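Long-range contacts in oligopeptide ABC transporter OppAIV (Borrelia burgdorferi B31, PDB 4GL8), which probably binds oligopeptides outside the cytoplasmic membrane and passes them to an ABC transporter, as other OppA-type solute-binding proteins do: residues 99-104 with 184-189; 107-112 with 154-159. One frame throughout, in Å; residues are numbered along the deposited sequence.

Interaction 1 of 2, residues 99-104 with 184-189; sequences LVWSDG and PVPMHV
Trp101 and Pro186 bring the two backbones to 7.5 Å between their CA atoms; 99-104 folds into a type I beta turn from Trp101 to Gly104, and 184-189 runs into the start of helix 187-193. Gly104 N closes the turn on Trp101 O at 2.9 Å, and the carbonyl O of Pro186, the N-cap residue, accepts from Val189 N. The pyrrolidine of Pro186 lies over one face of the Trp101 indole in a CH-pi contact: its CB stands 3.8 Å from the centroid of the six-membered ring, 10° off the normal. At the far end of the indole, Trp101 CH2 meets Pro184 O near the ring plane, 3.6 Å away. The contact thus joins the loop between strand 90-95 and helix 109-119 to the first turn of helix 187-193, with Ile107 and Ser206 also packing on the indole. His188 passes the five-membered ring obliquely, the planes at 49°. Its CG stands between the backbone N and the carbonyl carbon (chi1 74°), which carries the imidazole to the turn. There His188 NE2 donates a nearly linear bond of 2.6 Å to the syn lone pair of Asp103 OD2, in the imidazole plane, while OD1 accepts weakly from Val105 N.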
ATOM      1  N   LEU A  99      12.010 -26.570  -2.894  1.00 29.31           N
ATOM      2  CA  LEU A  99      10.969 -25.577  -3.134  1.00 27.53           C
ATOM      3  C   LEU A  99      10.136 -26.007  -4.314  1.00 26.41           C
ATOM      4  O   LEU A  99      10.670 -26.247  -5.377  1.00 27.52           O
ATOM      5  CB  LEU A  99      11.570 -24.209  -3.432  1.00 26.84           C
ATOM      6  CG  LEU A  99      12.151 -23.444  -2.241  1.00 27.90           C
ATOM      7  CD1 LEU A  99      12.843 -22.176  -2.729  1.00 27.55           C
ATOM      8  CD2 LEU A  99      11.075 -23.111  -1.204  1.00 28.54           C
ATOM      9  N   VAL A 100       8.827 -26.108  -4.144  1.00 25.53           N
ATOM     10  CA  VAL A 100       7.952 -26.432  -5.270  1.00 24.87           C
ATOM     11  C   VAL A 100       6.737 -25.535  -5.251  1.00 24.53           C
ATOM     12  O   VAL A 100       6.331 -25.075  -4.201  1.00 23.66           O
ATOM     13  CB  VAL A 100       7.489 -27.895  -5.250  1.00 25.88           C
ATOM     14  CG1 VAL A 100       8.608 -28.838  -5.710  1.00 26.48           C
ATOM     15  CG2 VAL A 100       6.982 -28.278  -3.874  1.00 25.73           C
ATOM     16  N   TRP A 101       6.182 -25.263  -6.429  1.00 24.66           N
ATOM     17  CA  TRP A 101       4.863 -24.662  -6.528  1.00 24.25           C
ATOM     18  C   TRP A 101       3.822 -25.738  -6.123  1.00 24.74           C
ATOM     19  O   TRP A 101       4.154 -26.898  -5.889  1.00 24.52           O
ATOM     20  CB  TRP A 101       4.596 -24.165  -7.960  1.00 24.38           C
ATOM     21  CG  TRP A 101       5.533 -23.109  -8.474  1.00 23.98           C
ATOM     22  CD1 TRP A 101       6.547 -23.289  -9.361  1.00 24.93           C
ATOM     23  CD2 TRP A 101       5.539 -21.719  -8.145  1.00 23.42           C
ATOM     24  NE1 TRP A 101       7.185 -22.108  -9.606  1.00 24.10           N
ATOM     25  CE2 TRP A 101       6.589 -21.123  -8.868  1.00 23.44           C
ATOM     26  CE3 TRP A 101       4.769 -20.922  -7.312  1.00 22.89           C
ATOM     27  CZ2 TRP A 101       6.895 -19.769  -8.775  1.00 22.34           C
ATOM     28  CZ3 TRP A 101       5.070 -19.559  -7.229  1.00 22.69           C
ATOM     29  CH2 TRP A 101       6.125 -19.003  -7.961  1.00 21.87           C
ATOM     30  N   SER A 102       2.561 -25.336  -6.070  1.00 24.77           N
ATOM     31  CA  SER A 102       1.498 -26.160  -5.529  1.00 26.12           C
ATOM     32  C   SER A 102       1.068 -27.295  -6.468  1.00 26.90           C
ATOM     33  O   SER A 102       0.352 -28.181  -6.056  1.00 27.38           O
ATOM     34  CB  SER A 102       0.299 -25.297  -5.144  1.00 25.75           C
ATOM     35  OG  SER A 102      -0.169 -24.574  -6.259  1.00 26.75           O
ATOM     36  N   ASP A 103       1.509 -27.243  -7.721  1.00 27.46           N
ATOM     37  CA  ASP A 103       1.399 -28.360  -8.648  1.00 27.94           C
ATOM     38  C   ASP A 103       2.680 -29.229  -8.678  1.00 28.81           C
ATOM     39  O   ASP A 103       2.842 -30.029  -9.583  1.00 30.18           O
ATOM     40  CB  ASP A 103       1.107 -27.831 -10.050  1.00 27.85           C
ATOM     41  CG  ASP A 103       2.220 -26.923 -10.588  1.00 27.07           C
ATOM     42  OD1 ASP A 103       3.125 -26.555  -9.831  1.00 26.82           O
ATOM     43  OD2 ASP A 103       2.190 -26.557 -11.768  1.00 26.74           O
ATOM     44  N   GLY A 104       3.598 -29.057  -7.718  1.00 28.56           N
ATOM     45  CA  GLY A 104       4.827 -29.862  -7.656  1.00 28.31           C
ATOM     46  C   GLY A 104       5.969 -29.474  -8.580  1.00 27.93           C
ATOM     47  O   GLY A 104       7.023 -30.054  -8.510  1.00 27.99           O
ATOM     48  N   PRO A 184       7.927 -13.619  -6.615  1.00 18.49           N
ATOM     49  CA  PRO A 184       7.947 -14.395  -7.852  1.00 19.46           C
ATOM     50  C   PRO A 184       6.608 -15.069  -8.143  1.00 20.57           C
ATOM     51  O   PRO A 184       5.897 -15.484  -7.198  1.00 20.62           O
ATOM     52  CB  PRO A 184       9.035 -15.457  -7.595  1.00 19.30           C
ATOM     53  CG  PRO A 184       9.888 -14.852  -6.497  1.00 18.74           C
ATOM     54  CD  PRO A 184       8.893 -14.147  -5.636  1.00 18.49           C
ATOM     55  N   VAL A 185       6.299 -15.194  -9.441  1.00 20.82           N
ATOM     56  CA  VAL A 185       5.058 -15.823  -9.897  1.00 21.39           C
ATOM     57  C   VAL A 185       5.385 -16.991 -10.821  1.00 21.93           C
ATOM     58  O   VAL A 185       6.466 -17.024 -11.386  1.00 21.80           O
ATOM     59  CB  VAL A 185       4.139 -14.813 -10.614  1.00 21.32           C
ATOM     60  CG1 VAL A 185       3.605 -13.802  -9.624  1.00 20.80           C
ATOM     61  CG2 VAL A 185       4.872 -14.112 -11.743  1.00 21.65           C
ATOM     62  N   PRO A 186       4.448 -17.957 -10.975  1.00 22.49           N
ATOM     63  CA  PRO A 186       4.739 -19.210 -11.706  1.00 23.05           C
ATOM     64  C   PRO A 186       4.659 -19.090 -13.229  1.00 23.47           C
ATOM     65  O   PRO A 186       3.564 -19.186 -13.840  1.00 23.15           O
ATOM     66  CB  PRO A 186       3.682 -20.183 -11.182  1.00 23.42           C
ATOM     67  CG  PRO A 186       2.560 -19.312 -10.718  1.00 23.15           C
ATOM     68  CD  PRO A 186       3.202 -18.047 -10.201  1.00 22.53           C
ATOM     69  N   MET A 187       5.825 -18.939 -13.839  1.00 22.82           N
ATOM     70  CA  MET A 187       5.876 -18.622 -15.247  1.00 23.60           C
ATOM     71  C   MET A 187       5.384 -19.736 -16.149  1.00 24.45           C
ATOM     72  O   MET A 187       4.816 -19.444 -17.175  1.00 24.05           O
ATOM     73  CB  MET A 187       7.256 -18.127 -15.663  1.00 23.69           C
ATOM     74  CG  MET A 187       7.495 -16.678 -15.204  1.00 23.73           C
ATOM     75  SD  MET A 187       6.182 -15.513 -15.644  1.00 24.31           S
ATOM     76  CE  MET A 187       6.412 -15.404 -17.406  1.00 25.02           C
ATOM     77  N   HIS A 188       5.555 -20.993 -15.752  1.00 25.64           N
ATOM     78  CA  HIS A 188       5.023 -22.125 -16.536  1.00 27.00           C
ATOM     79  C   HIS A 188       3.490 -22.053 -16.691  1.00 26.84           C
ATOM     80  O   HIS A 188       2.926 -22.395 -17.750  1.00 26.60           O
ATOM     81  CB  HIS A 188       5.537 -23.487 -15.987  1.00 27.98           C
ATOM     82  CG  HIS A 188       4.912 -23.929 -14.691  1.00 28.65           C
ATOM     83  ND1 HIS A 188       5.263 -23.402 -13.466  1.00 27.52           N
ATOM     84  CD2 HIS A 188       4.002 -24.903 -14.431  1.00 29.24           C
ATOM     85  CE1 HIS A 188       4.582 -24.009 -12.515  1.00 27.56           C
ATOM     86  NE2 HIS A 188       3.830 -24.941 -13.073  1.00 29.08           N
ATOM     87  N   VAL A 189       2.834 -21.525 -15.662  1.00 26.57           N
ATOM     88  CA  VAL A 189       1.372 -21.447 -15.615  1.00 26.72           C
ATOM     89  C   VAL A 189       0.867 -20.175 -16.309  1.00 26.40           C
ATOM     90  O   VAL A 189      -0.127 -20.203 -17.017  1.00 26.79           O
ATOM     91  CB  VAL A 189       0.891 -21.551 -14.155  1.00 26.97           C
ATOM     92  CG1 VAL A 189      -0.512 -21.012 -13.976  1.00 27.56           C
ATOM     93  CG2 VAL A 189       1.004 -22.986 -13.652  1.00 27.44           C
TER

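Interaction 2 of 2, residues 107-112 with 154-159; sequences ITAEGI and IKALDE
Ala156 lays its methyl group against the first turn of helix 109-119, with CB 3.6 Å from Glu110 N and 3.9 Å from Ala109 CB. Glu110 bends round it at chi2 (67°), bringing Glu110 OE1 to 3.7 Å from Ala156 CB, while its OE2 forms a salt bridge with Arg113. Ala109 CB also reaches Asp158 O at 3.4 Å. Thr108 is the N-cap: OG1, set between its own backbone N and carbonyl carbon (chi1 61°), accepts from Gly111 N at 3.0 Å, and its CG2 lies in loose van der Waals contact with the carboxylate end of Glu159. Strand 154-158 is an outermost strand of the five-stranded antiparallel sheet, so the helix start is tied to that sheet's margin and to the chain leaving it. Ala109 N donates to Glu159 O over 2.9 Å, approaching from above the carbonyl plane. One water bridges Glu159 O to Ile107 O, and a second accepts from Glu110 N and donates weakly to Asp158 O. The N-H groups of Ala109, Glu110 and Gly111, at a helix start where no preceding turn offers carbonyls, are met by the carbonyl of Glu159, a water and the capping hydroxyl of Thr108 respectively.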
ATOM      1  N   ILE A 107      10.642 -24.664  -7.878  1.00 24.62           N
ATOM      2  CA  ILE A 107      10.938 -23.248  -7.932  1.00 24.27           C
ATOM      3  C   ILE A 107      12.470 -23.157  -7.962  1.00 24.64           C
ATOM      4  O   ILE A 107      13.126 -23.484  -6.980  1.00 26.31           O
ATOM      5  CB  ILE A 107      10.365 -22.518  -6.695  1.00 24.44           C
ATOM      6  CG1 ILE A 107       8.883 -22.856  -6.491  1.00 24.76           C
ATOM      7  CG2 ILE A 107      10.542 -21.004  -6.799  1.00 24.18           C
ATOM      8  CD1 ILE A 107       8.195 -22.055  -5.400  1.00 24.12           C
ATOM      9  N   THR A 108      13.026 -22.758  -9.101  1.00 23.97           N
ATOM     10  CA  THR A 108      14.447 -22.606  -9.312  1.00 23.57           C
ATOM     11  C   THR A 108      14.752 -21.106  -9.456  1.00 23.33           C
ATOM     12  O   THR A 108      13.852 -20.287  -9.722  1.00 22.61           O
ATOM     13  CB  THR A 108      14.860 -23.244 -10.640  1.00 24.11           C
ATOM     14  OG1 THR A 108      14.155 -22.574 -11.688  1.00 23.47           O
ATOM     15  CG2 THR A 108      14.547 -24.763 -10.689  1.00 25.15           C
ATOM     16  N   ALA A 109      16.029 -20.747  -9.329  1.00 23.25           N
ATOM     17  CA  ALA A 109      16.442 -19.349  -9.487  1.00 23.23           C
ATOM     18  C   ALA A 109      16.177 -18.840 -10.917  1.00 23.31           C
ATOM     19  O   ALA A 109      15.918 -17.662 -11.108  1.00 22.52           O
ATOM     20  CB  ALA A 109      17.906 -19.191  -9.131  1.00 23.47           C
ATOM     21  N   GLU A 110      16.248 -19.728 -11.905  1.00 23.88           N
ATOM     22  CA  GLU A 110      15.872 -19.379 -13.283  1.00 25.05           C
ATOM     23  C   GLU A 110      14.365 -19.096 -13.415  1.00 23.67           C
ATOM     24  O   GLU A 110      13.958 -18.173 -14.109  1.00 22.65           O
ATOM     25  CB  GLU A 110      16.332 -20.480 -14.264  1.00 27.87           C
ATOM     26  CG  GLU A 110      16.017 -20.215 -15.738  1.00 30.10           C
ATOM     27  CD  GLU A 110      16.791 -19.035 -16.308  1.00 32.56           C
ATOM     28  OE1 GLU A 110      17.969 -18.804 -15.955  1.00 36.39           O
ATOM     29  OE2 GLU A 110      16.229 -18.318 -17.145  1.00 36.41           O
ATOM     30  N   GLY A 111      13.531 -19.871 -12.747  1.00 23.03           N
ATOM     31  CA  GLY A 111      12.102 -19.531 -12.701  1.00 23.42           C
ATOM     32  C   GLY A 111      11.800 -18.164 -12.077  1.00 22.75           C
ATOM     33  O   GLY A 111      10.913 -17.410 -12.512  1.00 22.38           O
ATOM     34  N   ILE A 112      12.564 -17.804 -11.072  1.00 22.03           N
ATOM     35  CA  ILE A 112      12.350 -16.527 -10.442  1.00 20.80           C
ATOM     36  C   ILE A 112      12.831 -15.409 -11.367  1.00 20.51           C
ATOM     37  O   ILE A 112      12.192 -14.358 -11.532  1.00 19.59           O
ATOM     38  CB  ILE A 112      13.048 -16.485  -9.087  1.00 20.56           C
ATOM     39  CG1 ILE A 112      12.393 -17.484  -8.151  1.00 20.57           C
ATOM     40  CG2 ILE A 112      12.984 -15.084  -8.490  1.00 20.19           C
ATOM     41  CD1 ILE A 112      13.163 -17.657  -6.859  1.00 20.93           C
ATOM     42  N   ILE A 154      19.879  -9.437 -12.551  1.00 21.89           N
ATOM     43  CA  ILE A 154      19.171 -10.553 -11.906  1.00 22.47           C
ATOM     44  C   ILE A 154      19.738 -11.779 -12.591  1.00 23.38           C
ATOM     45  O   ILE A 154      19.649 -11.888 -13.819  1.00 24.57           O
ATOM     46  CB  ILE A 154      17.638 -10.479 -12.123  1.00 22.49           C
ATOM     47  CG1 ILE A 154      17.075  -9.156 -11.600  1.00 21.75           C
ATOM     48  CG2 ILE A 154      16.901 -11.612 -11.412  1.00 22.59           C
ATOM     49  CD1 ILE A 154      15.580  -8.979 -11.833  1.00 21.40           C
ATOM     50  N   LYS A 155      20.387 -12.662 -11.840  1.00 23.13           N
ATOM     51  CA  LYS A 155      21.012 -13.817 -12.457  1.00 23.50           C
ATOM     52  C   LYS A 155      20.766 -15.076 -11.660  1.00 23.03           C
ATOM     53  O   LYS A 155      20.725 -15.042 -10.441  1.00 24.37           O
ATOM     54  CB  LYS A 155      22.517 -13.596 -12.589  1.00 24.36           C
ATOM     55  CG  LYS A 155      22.918 -12.534 -13.590  1.00 24.71           C
ATOM     56  CD  LYS A 155      24.417 -12.335 -13.490  1.00 25.65           C
ATOM     57  CE  LYS A 155      24.947 -11.399 -14.553  1.00 25.67           C
ATOM     58  NZ  LYS A 155      26.426 -11.367 -14.480  1.00 25.84           N
ATOM     59  N   ALA A 156      20.604 -16.179 -12.373  1.00 23.01           N
ATOM     60  CA  ALA A 156      20.473 -17.500 -11.796  1.00 22.45           C
ATOM     61  C   ALA A 156      21.861 -18.117 -11.811  1.00 23.09           C
ATOM     62  O   ALA A 156      22.308 -18.576 -12.837  1.00 23.40           O
ATOM     63  CB  ALA A 156      19.513 -18.331 -12.632  1.00 22.63           C
ATOM     64  N   LEU A 157      22.562 -18.065 -10.682  1.00 23.10           N
ATOM     65  CA  LEU A 157      23.930 -18.558 -10.604  1.00 24.02           C
ATOM     66  C   LEU A 157      23.978 -20.097 -10.646  1.00 24.54           C
ATOM     67  O   LEU A 157      24.911 -20.680 -11.141  1.00 25.18           O
ATOM     68  CB  LEU A 157      24.611 -18.016  -9.344  1.00 23.89           C
ATOM     69  CG  LEU A 157      24.745 -16.479  -9.205  1.00 23.79           C
ATOM     70  CD1 LEU A 157      25.614 -16.112  -7.992  1.00 23.93           C
ATOM     71  CD2 LEU A 157      25.265 -15.784 -10.461  1.00 23.74           C
ATOM     72  N   ASP A 158      22.949 -20.723 -10.101  1.00 24.94           N
ATOM     73  CA  ASP A 158      22.652 -22.140 -10.269  1.00 25.40           C
ATOM     74  C   ASP A 158      21.187 -22.296  -9.866  1.00 25.55           C
ATOM     75  O   ASP A 158      20.486 -21.284  -9.696  1.00 24.24           O
ATOM     76  CB  ASP A 158      23.584 -23.012  -9.429  1.00 25.80           C
ATOM     77  CG  ASP A 158      23.548 -22.681  -7.944  1.00 25.37           C
ATOM     78  OD1 ASP A 158      22.485 -22.412  -7.359  1.00 25.35           O
ATOM     79  OD2 ASP A 158      24.608 -22.724  -7.335  1.00 25.97           O
ATOM     80  N   GLU A 159      20.724 -23.522  -9.683  1.00 27.40           N
ATOM     81  CA  GLU A 159      19.304 -23.764  -9.394  1.00 29.65           C
ATOM     82  C   GLU A 159      18.834 -23.153  -8.107  1.00 28.28           C
ATOM     83  O   GLU A 159      17.701 -22.730  -8.016  1.00 27.44           O
ATOM     84  CB  GLU A 159      18.995 -25.244  -9.287  1.00 33.32           C
ATOM     85  CG  GLU A 159      18.820 -25.926 -10.611  1.00 38.61           C
ATOM     86  CD  GLU A 159      17.871 -27.109 -10.504  1.00 44.28           C
ATOM     87  OE1 GLU A 159      17.520 -27.542  -9.361  1.00 46.59           O
ATOM     88  OE2 GLU A 159      17.470 -27.591 -11.581  1.00 48.25           O
TER
HETATM   89  O   HOH W   1      15.658 -24.214  -6.065  1.00 32.16           O
HETATM   90  O   HOH W   2      18.026 -21.974 -12.010  1.00 26.33           O

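How the interactions relate
Following strand 90-95, the chain enters the 99-104 turn and then, within a few residues, the start of helix 109-119. That helix start meets 154-159 in interaction 2, closing the inner loop, which contains helices but no strand before 154-158. The chain then returns along strand 161-165 and reaches 184-189, where interaction 1 closes the outer loop; interaction 2 is nested inside it. Their centres lie 13 Å apart and they touch directly: Leu99 O and Ile107 N form a probable hydrogen bond at 3.0 Å, and Pro184 packs on Ile112. Helix 109-119 is thus linked at its start to the edge of the five-stranded sheet and, through Ile112, to the approach to helix 187-193.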